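PDB 2X5N: 26S proteasome regulatory subunit RPN10 from Schizosaccharomyces pombe, which protects ubiquitin chains against disassembly by deubiquitinating enzymes and thereby promotes protein degradation by the 26S proteasome. Local coordinates for residues Thr31-Met34 / Ile35-Lys39; Arg66-Gly69 / Lys70-Ala74; Asn41-Pro44 / Glu45-Cys48. All blocks are in the same frame, centred on the assembly; numbering follows the deposited sequence.

Interaction 1. Residues Thr31-Met34 / Ile35-Lys39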
# COMPACT_ATOMS: atom_id res chain seq x y z
N THR A 31 -6.51 -2.15 8.24
CA THR A 31 -5.97 -3.04 7.22
C THR A 31 -4.43 -3.02 7.19
O THR A 31 -3.77 -4.04 6.96
CB THR A 31 -6.55 -2.68 5.86
OG1 THR A 31 -7.97 -2.64 5.98
CG2 THR A 31 -6.16 -3.70 4.84
N VAL A 32 -3.84 -1.85 7.44
CA VAL A 32 -2.39 -1.72 7.50
C VAL A 32 -1.80 -2.69 8.54
O VAL A 32 -0.79 -3.35 8.31
CB VAL A 32 -1.98 -0.26 7.83
CG1 VAL A 32 -0.48 -0.15 8.13
CG2 VAL A 32 -2.34 0.66 6.65
N HIS A 33 -2.45 -2.79 9.69
CA HIS A 33 -1.93 -3.62 10.77
C HIS A 33 -1.92 -5.08 10.31
O HIS A 33 -0.99 -5.84 10.59
CB HIS A 33 -2.76 -3.43 12.05
CG HIS A 33 -2.05 -3.87 13.29
ND1 HIS A 33 -2.49 -3.56 14.57
CD2 HIS A 33 -0.92 -4.56 13.50
CE1 HIS A 33 -1.65 -4.08 15.47
NE2 HIS A 33 -0.67 -4.70 14.83
N MET A 34 -2.97 -5.48 9.59
CA MET A 34 -3.06 -6.84 9.07
C MET A 34 -1.95 -7.16 8.08
O MET A 34 -1.33 -8.21 8.16
CB MET A 34 -4.47 -7.08 8.50
CG MET A 34 -4.72 -8.43 7.88
SD MET A 34 -4.08 -8.67 6.21
CE MET A 34 -5.03 -7.46 5.29
N ILE A 35 -1.71 -6.25 7.14
CA ILE A 35 -0.65 -6.41 6.14
C ILE A 35 0.72 -6.50 6.84
O ILE A 35 1.54 -7.36 6.54
CB ILE A 35 -0.65 -5.23 5.15
CG1 ILE A 35 -1.93 -5.18 4.32
CG2 ILE A 35 0.55 -5.33 4.20
CD1 ILE A 35 -2.15 -6.40 3.46
N PHE A 36 0.97 -5.57 7.75
CA PHE A 36 2.15 -5.57 8.59
C PHE A 36 2.45 -6.89 9.24
O PHE A 36 3.54 -7.45 9.14
CB PHE A 36 2.15 -4.38 9.56
CG PHE A 36 3.40 -4.20 10.35
CD1 PHE A 36 4.33 -3.24 9.97
CD2 PHE A 36 3.65 -4.95 11.49
CE1 PHE A 36 5.47 -3.01 10.73
CE2 PHE A 36 4.81 -4.73 12.24
CZ PHE A 36 5.70 -3.76 11.85
N ASN A 37 1.43 -7.41 9.90
CA ASN A 37 1.56 -8.68 10.58
C ASN A 37 1.76 -9.83 9.62
O ASN A 37 2.54 -10.72 9.90
CB ASN A 37 0.34 -8.94 11.49
CG ASN A 37 0.38 -8.11 12.76
OD1 ASN A 37 1.37 -7.40 13.04
ND2 ASN A 37 -0.71 -8.15 13.51
N GLN A 38 1.13 -9.79 8.45
CA GLN A 38 1.40 -10.81 7.44
C GLN A 38 2.90 -10.84 7.12
O GLN A 38 3.53 -11.91 7.10
CB GLN A 38 0.56 -10.54 6.18
CG GLN A 38 0.65 -11.60 5.06
CD GLN A 38 1.84 -11.41 4.12
OE1 GLN A 38 1.94 -10.40 3.44
NE2 GLN A 38 2.74 -12.39 4.08
N LYS A 39 3.49 -9.67 6.85
CA LYS A 39 4.90 -9.60 6.51
C LYS A 39 5.79 -10.05 7.68
O LYS A 39 6.71 -10.84 7.50
CB LYS A 39 5.27 -8.17 6.10
CG LYS A 39 4.50 -7.68 4.89
CD LYS A 39 4.66 -8.62 3.70
CE LYS A 39 3.86 -8.13 2.52
NZ LYS A 39 3.69 -9.22 1.52

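Interaction 2. Residues Arg66-Gly69 / Lys70-Ala74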
# COMPACT_ATOMS: atom_id res chain seq x y z
N ARG A 66 10.21 -3.73 12.37
CA ARG A 66 9.29 -4.78 12.81
C ARG A 66 8.43 -4.32 13.99
O ARG A 66 7.62 -5.09 14.51
CB ARG A 66 10.07 -6.04 13.18
CG ARG A 66 10.66 -6.71 11.94
CD ARG A 66 11.42 -7.96 12.23
NE ARG A 66 10.59 -9.04 12.78
CZ ARG A 66 9.95 -9.96 12.06
NH1 ARG A 66 9.93 -9.90 10.75
NH2 ARG A 66 9.29 -10.94 12.66
N ASP A 67 8.60 -3.06 14.39
CA ASP A 67 7.88 -2.49 15.53
C ASP A 67 6.65 -1.71 15.06
O ASP A 67 6.76 -0.57 14.60
CB ASP A 67 8.84 -1.58 16.31
CG ASP A 67 8.21 -0.99 17.56
OD1 ASP A 67 7.02 -1.22 17.78
OD2 ASP A 67 8.90 -0.29 18.31
N TYR A 68 5.47 -2.33 15.16
CA TYR A 68 4.27 -1.65 14.69
C TYR A 68 3.95 -0.38 15.49
O TYR A 68 3.30 0.52 15.00
CB TYR A 68 3.06 -2.60 14.69
CG TYR A 68 1.91 -2.01 13.91
CD1 TYR A 68 2.01 -1.88 12.54
CD2 TYR A 68 0.74 -1.57 14.53
CE1 TYR A 68 0.99 -1.35 11.78
CE2 TYR A 68 -0.29 -1.02 13.77
CZ TYR A 68 -0.15 -0.91 12.39
OH TYR A 68 -1.13 -0.35 11.61
N GLY A 69 4.46 -0.28 16.70
CA GLY A 69 4.29 0.94 17.46
C GLY A 69 4.86 2.15 16.75
O GLY A 69 4.36 3.25 16.90
N LYS A 70 5.90 1.96 15.95
CA LYS A 70 6.43 3.09 15.20
C LYS A 70 5.42 3.57 14.16
O LYS A 70 5.32 4.77 13.91
CB LYS A 70 7.75 2.70 14.53
CG LYS A 70 8.91 2.55 15.50
CD LYS A 70 10.23 2.32 14.78
CE LYS A 70 10.45 3.35 13.70
NZ LYS A 70 11.89 3.51 13.38
N PHE A 71 4.68 2.65 13.55
CA PHE A 71 3.64 3.06 12.61
C PHE A 71 2.57 3.85 13.34
O PHE A 71 2.12 4.90 12.87
CB PHE A 71 2.96 1.85 11.94
CG PHE A 71 3.73 1.25 10.77
CD1 PHE A 71 5.11 1.15 10.76
CD2 PHE A 71 3.03 0.75 9.71
CE1 PHE A 71 5.77 0.59 9.68
CE2 PHE A 71 3.69 0.18 8.64
CZ PHE A 71 5.06 0.10 8.63
N LEU A 72 2.09 3.33 14.47
CA LEU A 72 1.01 3.98 15.20
C LEU A 72 1.44 5.35 15.70
O LEU A 72 0.68 6.31 15.62
CB LEU A 72 0.55 3.07 16.34
CG LEU A 72 -0.24 1.84 15.92
CD1 LEU A 72 -0.46 0.92 17.09
CD2 LEU A 72 -1.58 2.26 15.32
N SER A 73 2.64 5.47 16.24
CA SER A 73 3.10 6.77 16.71
C SER A 73 3.21 7.77 15.55
O SER A 73 2.89 8.93 15.73
CB SER A 73 4.46 6.66 17.38
OG SER A 73 4.36 5.89 18.55
N ALA A 74 3.66 7.31 14.38
CA ALA A 74 3.85 8.22 13.25
C ALA A 74 2.52 8.66 12.65
O ALA A 74 2.43 9.75 12.08
CB ALA A 74 4.74 7.59 12.17

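Interaction 3. Residues Asn41-Pro44 / Glu45-Cys48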
# COMPACT_ATOMS: atom_id res chain seq x y z
N ASN A 41 5.14 -11.96 10.11
CA ASN A 41 4.98 -13.37 10.39
C ASN A 41 5.50 -14.29 9.27
O ASN A 41 5.61 -15.50 9.49
CB ASN A 41 3.50 -13.68 10.70
CG ASN A 41 3.04 -13.05 12.03
OD1 ASN A 41 3.85 -12.80 12.92
ND2 ASN A 41 1.74 -12.82 12.15
N ASP A 42 5.82 -13.74 8.10
CA ASP A 42 6.26 -14.55 6.96
C ASP A 42 7.72 -14.98 7.08
O ASP A 42 8.10 -16.04 6.58
CB ASP A 42 6.04 -13.83 5.63
CG ASP A 42 5.55 -14.77 4.53
OD1 ASP A 42 4.63 -15.57 4.80
OD2 ASP A 42 6.05 -14.70 3.37
N ASN A 43 8.54 -14.13 7.68
CA ASN A 43 9.97 -14.37 7.79
C ASN A 43 10.46 -13.48 8.91
O ASN A 43 10.08 -12.33 8.99
CB ASN A 43 10.64 -14.01 6.46
CG ASN A 43 12.12 -14.37 6.44
OD1 ASN A 43 12.90 -13.85 7.23
ND2 ASN A 43 12.50 -15.25 5.53
N PRO A 44 11.30 -14.01 9.81
CA PRO A 44 11.86 -13.24 10.92
C PRO A 44 12.62 -11.97 10.66
O PRO A 44 12.85 -11.14 11.53
CB PRO A 44 12.50 -14.28 11.84
CG PRO A 44 12.91 -15.34 10.88
CD PRO A 44 11.84 -15.38 9.80
N GLU A 45 13.09 -11.89 9.42
CA GLU A 45 13.86 -10.74 8.96
C GLU A 45 13.09 -9.76 8.10
O GLU A 45 13.65 -8.76 7.66
CB GLU A 45 15.10 -11.24 8.24
CG GLU A 45 16.11 -11.87 9.18
CD GLU A 45 17.44 -12.01 8.51
OE1 GLU A 45 17.53 -12.86 7.64
OE2 GLU A 45 18.37 -11.25 8.85
N ASN A 46 11.81 -10.02 7.85
CA ASN A 46 11.03 -9.07 7.05
C ASN A 46 10.83 -7.77 7.80
O ASN A 46 10.70 -7.76 9.03
CB ASN A 46 9.67 -9.66 6.69
CG ASN A 46 9.75 -10.67 5.57
OD1 ASN A 46 10.82 -10.92 5.02
ND2 ASN A 46 8.62 -11.26 5.22
N MET A 47 10.81 -6.68 7.05
CA MET A 47 10.62 -5.35 7.60
C MET A 47 9.57 -4.64 6.78
O MET A 47 9.43 -4.89 5.59
CB MET A 47 11.91 -4.54 7.46
CG MET A 47 13.10 -5.22 8.05
SD MET A 47 13.19 -4.83 9.78
CE MET A 47 14.25 -3.39 9.73
N CYS A 48 8.87 -3.70 7.40
CA CYS A 48 7.91 -2.82 6.77
C CYS A 48 8.15 -1.37 7.07
O CYS A 48 8.50 -1.05 8.21
CB CYS A 48 6.43 -3.18 7.01
SG CYS A 48 5.94 -4.83 6.69
O HOH W 1 15.70 -14.68 7.35

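Interaction 1. Residues Thr31-Met34 / Ile35-Lys39
M34 sets its CG anti to the backbone N (chi1 178°) and then bends at chi2 and chi3, which brings the thioether round toward I35, whose CG1 lies beside its own backbone N. CE of M34 therefore comes to 3.6 Å from CD1 of I35. These residues lie inside helix 24-42, the helix of the beta-alpha-beta unit that leads from strand 3-9 to strand 47-52 in the von Willebrand A fold. I35 goes on to touch I7 of the sheet, and M34 reaches V181 and N182 of helix 177-182. Regular i to i+4 bonds run through the segment, as from F36 N to V32 O at 2.9 Å. On a partly exposed side, H33, whose ring stacks on Y68, and N37 pass each other at a slant, ring and amide planes 63° apart; CD2 of H33 lies 3.6 Å from ND2 of N37, in van der Waals contact. Farther along, the K39 ammonium has two partners. Beyond this segment it pairs with the carboxylate of E3 in strand 3-9; within it, NZ of K39 donates to OE1 of Q38 at 2.9 Å, in the carbonyl plane and on a lone pair.

Interaction 2. Residues Arg66-Gly69 / Lys70-Ala74
Y68 stands across both F71 and L72, its side chain at about a right angle to each. The CB of F71 sits over one face of the tyrosine ring, 4.1 Å from the centroid and displaced toward the rim, which makes it a CH-pi contact. The phenylalanine ring itself is tilted, its plane 39° from that of Y68, so the two rings neither stack nor meet edge to face; their closest atoms are CE1 of Y68 and CD2 of F71, at 3.6 Å. L72 lies on the same side of the tyrosine ring, near its other long edge, with CG 3.6 Å from CE2 of Y68. A chi1 of -166° directs the tyrosine toward helix 24-42, where it meets F36 edge to face and stacks with H33. The H33 ring covers the opposite face from F71 CB and L72, so Y68 is held between them. Replacing this ring with an alanine is likely to leave F71 CB and the L72 isobutyl group without the surface they pack on, and H33 without its stacking partner. The main chain is tied in beside these rings: L72 N donates to Y68 O at 3.1 Å, and S73 N to G69 O at 2.9 Å. One residue before the helix, D67 turns its carboxylate back over the first turn. Its OD1 accepts from G69 N at 2.9 Å, met from above the carboxylate plane, while K70 N bonds to D67 O. A side-chain acceptor taking a first-turn N-H in this way is the classic N-cap, here at the start of helix 68-75.

Interaction 3. Residues Asn41-Pro44 / Glu45-Cys48
A type I beta turn from N43 to N46 reverses the chain, closed by the bond from N46 N to N43 O at 3.1 Å. The N43 side chain adds a second bond within the turn. Its OD1 accepts from E45 N at 2.9 Å, in the carbonyl plane and on a lone pair, with a nearly straight N-H (164°), which is an Asx turn laid over the beta turn. By pointing away from its own backbone N (chi1 -174°), the N43 amide comes alongside the E45 N-H, P44 standing between the two residues. N43 and E45 then run side by side, and one water spans them, donating to N43 OD1 at 2.9 Å and to E45 OE1 at 2.6 Å. OD1 of N43 is thus gripped twice, which should fix the rotation of the amide. In the fold, the turn joins the end of helix 24-42 to strand 47-52 and so completes the beta-alpha-beta crossover begun by strand 3-9. N46 crosses N43 at about a right angle, the two amide planes 20° apart, and its OD1 lies 3.4 Å from CB of N43. The polar end of this buried asparagine ties the chain start to the helix, OD1 accepting from E3 N and ND2 donating to V1 O and to K39 O. D42 also faces that terminus: its OD2 is bonded to V1 N, and its CB packs 3.7 Å from ND2 of N46. A sulfate ion, probably from the crystallisation liquor, lies about 5 Å from the side chain of N43.

Interactions 1 and 3 follow each other along one crossover, their centres about 11 Å apart: K39 O of the helix takes ND2 of N46 at 3.0 Å, and F36 CD1 packs 3.6 Å from C48 CB. Interaction 2 comes later in the chain yet lies against the same helix, about 12 Å from interaction 1 between centres; the joint is Y68 packing on H33 and F36, with F36 CG 3.5 Å from Y68 CD1. R66 also reaches the turn of interaction 3, about 15 Å away between centres, where NH1 bonds to N46 O at 2.9 Å and, weakly, to N43 O. Interactions 2 and 3 thus both border the C-terminal half of helix 24-42, which holds interaction 1.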